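Local coordinates for concanavalin A-like lectin protein kinase family protein (Theobroma cacao, PDB 6CTH) that probably phosphorylates protein substrates as the kinase domain of a lectin receptor-like kinase, here with an inhibitor bound in its ATP pocket, at residues M94-S108 / T144-K156. Sequence-based numbering, arbitrary orientation.
Sequences MANGSLDSHIFKGKS and TSNIMLDSSFNAK. With FE7 (N-{(3Z)-2-oxo-3-[phenyl({4-[(piperidin-1-yl)methyl]phenyl}amino)methylidene]-2,3-dihydro-1H-indol-5-yl}ethanesulfonamide), chain B.
The side-chain amide of Asn96 stacks on the Phe153 ring with planes only 22° apart, ND2 over one face but offset toward the rim, while ND2 also donates to Asp150 O at 2.8 Å. The donor stands above the carbonyl plane, and Phe153 N reaches the same oxygen from the opposite face. The edge of Phe153 in turn meets the face of His102 in an offset edge-to-face pair, with planes at 87°. Leu149 CD1 also packs off-centre on the His102 ring, at 4.1 Å from its centroid. Both ring nitrogens are held: NE2 donates to Asn96 O within the ring plane, and ND1 shares a hydrogen bond with Ser108 OG. Together they fix the rotation of the imidazole.

The backbones join through a single bridge, Ser98 with Met148. Leu149 N donates to Gly97 O at 2.9 Å and Leu99 N to Ile147 O at 2.7 Å. Water 1 adds a link, accepting from Asn96 N and donating to Leu149 O. Deeper, Leu99 packs alongside Ile147 and across Thr144, next to Ile210 of helix 196-212. Ile103 CD1 and Thr144 CG2 meet tip to tip at 3.7 Å.

Toward the ligand, Met94 SD rests on Met148 CB at 3.6 Å. Met148, its chain bent at chi2 and chi3, brings CE to 3.3 Å from FE7 C9, and Met94 N donates to FE7 O2. This is the protein kinase hinge and the start of the C-lobe, packed against the end of the catalytic loop and its following beta hairpin to form the floor of the ATP pocket.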
loop_
_atom_site.group_PDB
_atom_site.type_symbol
_atom_site.label_atom_id
_atom_site.label_comp_id
_atom_site.label_asym_id
_atom_site.label_seq_id
_atom_site.Cartn_x
_atom_site.Cartn_y
_atom_site.Cartn_z
ATOM N N MET A 94 -15.691 2.110 -1.969
ATOM C CA MET A 94 -15.098 1.211 -2.957
ATOM C C MET A 94 -15.435 -0.220 -2.553
ATOM O O MET A 94 -14.794 -0.794 -1.646
ATOM C CB MET A 94 -13.596 1.437 -3.011
ATOM C CG MET A 94 -13.267 2.896 -3.243
ATOM S SD MET A 94 -11.515 3.299 -3.477
ATOM C CE MET A 94 -11.182 2.611 -5.096
ATOM N N ALA A 95 -16.433 -0.782 -3.232
ATOM C CA ALA A 95 -17.036 -2.071 -2.839
ATOM C C ALA A 95 -16.077 -3.261 -2.837
ATOM O O ALA A 95 -16.276 -4.243 -2.126
ATOM C CB ALA A 95 -18.236 -2.358 -3.751
ATOM N N ASN A 96 -15.026 -3.189 -3.642
ATOM C CA ASN A 96 -13.983 -4.228 -3.609
ATOM C C ASN A 96 -12.996 -4.136 -2.441
ATOM O O ASN A 96 -12.219 -5.050 -2.252
ATOM C CB ASN A 96 -13.238 -4.317 -4.934
ATOM C CG ASN A 96 -14.053 -4.997 -6.016
ATOM O OD1 ASN A 96 -14.649 -6.054 -5.801
ATOM N ND2 ASN A 96 -14.103 -4.377 -7.171
ATOM N N GLY A 97 -13.035 -3.070 -1.656
ATOM C CA GLY A 97 -12.195 -2.948 -0.482
ATOM C C GLY A 97 -10.687 -2.899 -0.742
ATOM O O GLY A 97 -10.243 -2.447 -1.834
ATOM N N SER A 98 -9.910 -3.355 0.249
ATOM C CA SER A 98 -8.477 -3.245 0.172
ATOM C C SER A 98 -7.836 -4.507 -0.373
ATOM O O SER A 98 -8.384 -5.606 -0.309
ATOM C CB SER A 98 -7.844 -2.828 1.503
ATOM O OG SER A 98 -8.316 -3.629 2.576
ATOM N N LEU A 99 -6.640 -4.352 -0.911
ATOM C CA LEU A 99 -5.997 -5.434 -1.629
ATOM C C LEU A 99 -5.695 -6.667 -0.748
ATOM O O LEU A 99 -5.801 -7.817 -1.214
ATOM C CB LEU A 99 -4.714 -4.920 -2.285
ATOM C CG LEU A 99 -3.789 -5.856 -3.017
ATOM C CD1 LEU A 99 -4.519 -6.571 -4.139
ATOM C CD2 LEU A 99 -2.592 -5.088 -3.580
ATOM N N ASP A 100 -5.309 -6.403 0.486
ATOM C CA ASP A 100 -5.017 -7.478 1.455
ATOM C C ASP A 100 -6.181 -8.497 1.571
ATOM O O ASP A 100 -5.935 -9.688 1.689
ATOM C CB ASP A 100 -4.631 -6.893 2.835
ATOM C CG ASP A 100 -5.736 -6.069 3.466
ATOM O OD1 ASP A 100 -6.385 -5.244 2.756
ATOM O OD2 ASP A 100 -6.008 -6.261 4.691
ATOM N N SER A 101 -7.418 -8.021 1.474
ATOM C CA SER A 101 -8.615 -8.862 1.582
ATOM C C SER A 101 -8.702 -9.846 0.455
ATOM O O SER A 101 -9.206 -10.949 0.650
ATOM C CB SER A 101 -9.871 -8.040 1.626
ATOM O OG SER A 101 -9.868 -7.298 2.819
ATOM N N HIS A 102 -8.120 -9.525 -0.691
ATOM C CA HIS A 102 -8.105 -10.450 -1.848
ATOM C C HIS A 102 -6.903 -11.334 -1.870
ATOM O O HIS A 102 -7.027 -12.565 -1.929
ATOM C CB HIS A 102 -8.187 -9.682 -3.143
ATOM C CG HIS A 102 -9.458 -8.923 -3.281
ATOM N ND1 HIS A 102 -10.482 -9.353 -4.090
ATOM C CD2 HIS A 102 -9.851 -7.739 -2.772
ATOM C CE1 HIS A 102 -11.452 -8.463 -4.075
ATOM N NE2 HIS A 102 -11.106 -7.482 -3.268
ATOM N N ILE A 103 -5.737 -10.748 -1.716
ATOM C CA ILE A 103 -4.530 -11.558 -1.842
ATOM C C ILE A 103 -4.236 -12.460 -0.656
ATOM O O ILE A 103 -3.664 -13.537 -0.855
ATOM C CB ILE A 103 -3.292 -10.738 -2.204
ATOM C CG1 ILE A 103 -2.935 -9.704 -1.134
ATOM C CG2 ILE A 103 -3.460 -10.128 -3.585
ATOM C CD1 ILE A 103 -1.488 -9.279 -1.316
ATOM N N PHE A 104 -4.554 -12.029 0.560
ATOM C CA PHE A 104 -4.301 -12.889 1.748
ATOM C C PHE A 104 -5.556 -13.587 2.276
ATOM O O PHE A 104 -5.471 -14.765 2.685
ATOM C CB PHE A 104 -3.639 -12.117 2.897
ATOM C CG PHE A 104 -2.418 -11.329 2.489
ATOM C CD1 PHE A 104 -1.407 -11.915 1.728
ATOM C CD2 PHE A 104 -2.248 -10.023 2.921
ATOM C CE1 PHE A 104 -0.304 -11.184 1.375
ATOM C CE2 PHE A 104 -1.101 -9.294 2.568
ATOM C CZ PHE A 104 -0.158 -9.885 1.808
ATOM N N LYS A 105 -6.676 -12.874 2.308
ATOM C CA LYS A 105 -7.929 -13.379 2.905
ATOM C C LYS A 105 -8.946 -14.023 1.970
ATOM O O LYS A 105 -10.067 -14.294 2.403
ATOM C CB LYS A 105 -8.628 -12.271 3.686
ATOM C CG LYS A 105 -7.798 -11.710 4.819
ATOM C CD LYS A 105 -8.485 -10.493 5.409
ATOM C CE LYS A 105 -7.890 -10.104 6.758
ATOM N NZ LYS A 105 -8.602 -8.880 7.241
ATOM N N GLY A 106 -8.583 -14.272 0.718
ATOM C CA GLY A 106 -9.475 -14.933 -0.232
ATOM C C GLY A 106 -10.846 -14.343 -0.480
ATOM O O GLY A 106 -11.763 -15.077 -0.807
ATOM N N LYS A 107 -11.013 -13.018 -0.388
ATOM C CA LYS A 107 -12.252 -12.376 -0.848
ATOM C C LYS A 107 -12.532 -12.699 -2.331
ATOM O O LYS A 107 -13.682 -12.871 -2.717
ATOM C CB LYS A 107 -12.223 -10.847 -0.634
ATOM N N SER A 108 -11.484 -12.718 -3.164
ATOM C CA SER A 108 -11.544 -13.284 -4.521
ATOM C C SER A 108 -10.152 -13.780 -4.894
ATOM O O SER A 108 -9.192 -13.488 -4.199
ATOM C CB SER A 108 -12.026 -12.273 -5.558
ATOM O OG SER A 108 -11.009 -11.318 -5.901
ATOM N N THR A 144 -0.226 -3.602 1.467
ATOM C CA THR A 144 -1.459 -3.951 0.722
ATOM C C THR A 144 -2.780 -3.541 1.376
ATOM O O THR A 144 -3.735 -3.228 0.657
ATOM C CB THR A 144 -1.528 -5.440 0.296
ATOM O OG1 THR A 144 -1.783 -6.238 1.425
ATOM C CG2 THR A 144 -0.271 -5.919 -0.344
ATOM N N SER A 145 -2.844 -3.392 2.705
ATOM C CA SER A 145 -4.031 -2.838 3.331
ATOM C C SER A 145 -4.273 -1.353 3.069
ATOM O O SER A 145 -5.327 -0.831 3.420
ATOM C CB SER A 145 -4.055 -3.061 4.858
ATOM O OG SER A 145 -2.896 -2.542 5.477
ATOM N N ASN A 146 -3.271 -0.666 2.514
ATOM C CA ASN A 146 -3.411 0.703 2.089
ATOM C C ASN A 146 -3.645 0.842 0.607
ATOM O O ASN A 146 -3.661 2.004 0.108
ATOM C CB ASN A 146 -2.176 1.518 2.481
ATOM C CG ASN A 146 -2.161 1.856 3.961
ATOM O OD1 ASN A 146 -3.220 1.905 4.624
ATOM N ND2 ASN A 146 -1.007 2.078 4.478
ATOM N N ILE A 147 -3.875 -0.255 -0.101
ATOM C CA ILE A 147 -4.202 -0.206 -1.541
ATOM C C ILE A 147 -5.674 -0.587 -1.746
ATOM O O ILE A 147 -6.090 -1.712 -1.442
ATOM C CB ILE A 147 -3.258 -1.118 -2.347
ATOM C CG1 ILE A 147 -1.803 -0.678 -2.113
ATOM C CG2 ILE A 147 -3.617 -1.118 -3.827
ATOM C CD1 ILE A 147 -0.761 -1.621 -2.684
ATOM N N MET A 148 -6.451 0.364 -2.278
ATOM C CA MET A 148 -7.868 0.154 -2.533
ATOM C C MET A 148 -8.088 -0.289 -3.951
ATOM O O MET A 148 -7.317 0.108 -4.873
ATOM C CB MET A 148 -8.640 1.456 -2.276
ATOM C CG MET A 148 -8.564 1.982 -0.864
ATOM S SD MET A 148 -9.172 0.755 0.343
ATOM C CE MET A 148 -10.838 0.686 -0.234
ATOM N N LEU A 149 -9.128 -1.075 -4.168
ATOM C CA LEU A 149 -9.457 -1.583 -5.483
ATOM C C LEU A 149 -10.793 -1.033 -5.967
ATOM O O LEU A 149 -11.781 -1.070 -5.210
ATOM C CB LEU A 149 -9.498 -3.096 -5.454
ATOM C CG LEU A 149 -8.145 -3.729 -5.115
ATOM C CD1 LEU A 149 -8.279 -5.252 -5.035
ATOM C CD2 LEU A 149 -7.072 -3.363 -6.168
ATOM N N ASP A 150 -10.828 -0.521 -7.207
ATOM C CA ASP A 150 -12.104 -0.091 -7.778
ATOM C C ASP A 150 -12.835 -1.279 -8.385
ATOM O O ASP A 150 -12.377 -2.421 -8.288
ATOM C CB ASP A 150 -11.937 1.097 -8.745
ATOM C CG ASP A 150 -11.293 0.740 -10.057
ATOM O OD1 ASP A 150 -11.114 -0.461 -10.407
ATOM O OD2 ASP A 150 -10.980 1.719 -10.809
ATOM N N SER A 151 -13.941 -0.992 -9.057
ATOM C CA SER A 151 -14.804 -2.005 -9.657
ATOM C C SER A 151 -14.081 -2.848 -10.686
ATOM O O SER A 151 -14.390 -4.012 -10.858
ATOM C CB SER A 151 -16.077 -1.384 -10.240
ATOM O OG SER A 151 -15.797 -0.501 -11.307
ATOM N N SER A 152 -13.170 -2.229 -11.418
ATOM C CA SER A 152 -12.344 -2.940 -12.419
ATOM C C SER A 152 -11.027 -3.491 -11.866
ATOM O O SER A 152 -10.118 -3.871 -12.651
ATOM C CB SER A 152 -12.021 -2.011 -13.596
ATOM O OG SER A 152 -13.158 -1.335 -14.066
ATOM N N PHE A 153 -10.895 -3.529 -10.538
ATOM C CA PHE A 153 -9.663 -3.904 -9.906
ATOM C C PHE A 153 -8.451 -3.017 -10.266
ATOM O O PHE A 153 -7.311 -3.469 -10.183
ATOM C CB PHE A 153 -9.384 -5.383 -10.162
ATOM C CG PHE A 153 -10.369 -6.292 -9.494
ATOM C CD1 PHE A 153 -10.220 -6.624 -8.154
ATOM C CD2 PHE A 153 -11.458 -6.800 -10.191
ATOM C CE1 PHE A 153 -11.129 -7.456 -7.511
ATOM C CE2 PHE A 153 -12.363 -7.661 -9.559
ATOM C CZ PHE A 153 -12.203 -7.967 -8.219
ATOM N N ASN A 154 -8.692 -1.752 -10.616
ATOM C CA ASN A 154 -7.605 -0.779 -10.684
ATOM C C ASN A 154 -7.255 -0.396 -9.242
ATOM O O ASN A 154 -8.152 -0.317 -8.382
ATOM C CB ASN A 154 -7.986 0.466 -11.480
ATOM C CG ASN A 154 -8.330 0.160 -12.964
ATOM O OD1 ASN A 154 -7.549 -0.438 -13.684
ATOM N ND2 ASN A 154 -9.530 0.563 -13.387
ATOM N N ALA A 155 -5.970 -0.185 -8.982
ATOM C CA ALA A 155 -5.469 0.069 -7.615
ATOM C C ALA A 155 -5.278 1.544 -7.297
ATOM O O ALA A 155 -4.843 2.314 -8.190
ATOM C CB ALA A 155 -4.187 -0.669 -7.413
ATOM N N LYS A 156 -5.648 1.969 -6.085
ATOM C CA LYS A 156 -5.417 3.313 -5.582
ATOM C C LYS A 156 -4.735 3.256 -4.231
ATOM O O LYS A 156 -5.263 2.650 -3.311
ATOM C CB LYS A 156 -6.722 4.100 -5.463
ATOM C CG LYS A 156 -7.311 4.547 -6.801
ATOM C CD LYS A 156 -8.639 5.297 -6.678
ATOM C CE LYS A 156 -9.050 5.939 -7.998
ATOM N NZ LYS A 156 -8.523 7.340 -8.125
HETATM C C4 FE7 B . -11.762 2.794 2.489
HETATM C C14 FE7 B . -10.384 -1.101 5.617
HETATM C C5 FE7 B . -12.063 3.924 1.707
HETATM C C6 FE7 B . -11.289 5.071 1.756
HETATM C C11 FE7 B . -12.106 -0.092 3.682
HETATM C C7 FE7 B . -10.176 5.088 2.576
HETATM C C8 FE7 B . -13.661 2.411 1.177
HETATM C C9 FE7 B . -12.774 1.793 2.195
HETATM C C10 FE7 B . -12.962 0.502 2.640
HETATM C C12 FE7 B . -12.143 0.391 4.984
HETATM C C13 FE7 B . -11.284 -0.112 5.943
HETATM N N1 FE7 B . -13.185 3.656 0.942
HETATM N N2 FE7 B . -13.891 -0.249 2.033
HETATM C C3 FE7 B . -10.625 2.823 3.295
HETATM N N3 FE7 B . -17.262 -5.548 3.448
HETATM O O2 FE7 B . -14.645 1.911 0.645
HETATM C C2 FE7 B . -9.818 3.961 3.311
HETATM N N FE7 B . -8.568 3.999 3.995
HETATM S S FE7 B . -7.814 2.857 4.862
HETATM O O FE7 B . -8.767 1.873 5.265
HETATM O O1 FE7 B . -7.036 3.530 5.853
HETATM C C1 FE7 B . -6.773 2.225 3.589
HETATM C C FE7 B . -6.202 3.405 2.842
HETATM C C16 FE7 B . -11.201 -1.097 3.368
HETATM C C15 FE7 B . -10.344 -1.594 4.332
HETATM C C17 FE7 B . -14.409 -1.545 2.253
HETATM C C22 FE7 B . -14.010 -2.330 3.325
HETATM C C21 FE7 B . -14.513 -3.610 3.474
HETATM C C20 FE7 B . -15.417 -4.134 2.563
HETATM C C19 FE7 B . -15.805 -3.345 1.494
HETATM C C18 FE7 B . -15.314 -2.062 1.337
HETATM C C23 FE7 B . -15.976 -5.525 2.739
HETATM C C28 FE7 B . -17.833 -6.896 3.460
HETATM C C27 FE7 B . -19.201 -6.911 4.101
HETATM C C26 FE7 B . -19.151 -6.352 5.507
HETATM C C25 FE7 B . -18.449 -5.010 5.530
HETATM C C24 FE7 B . -17.112 -5.085 4.829
HETATM O O HOH W 1 -14.331 -1.103 -5.550
#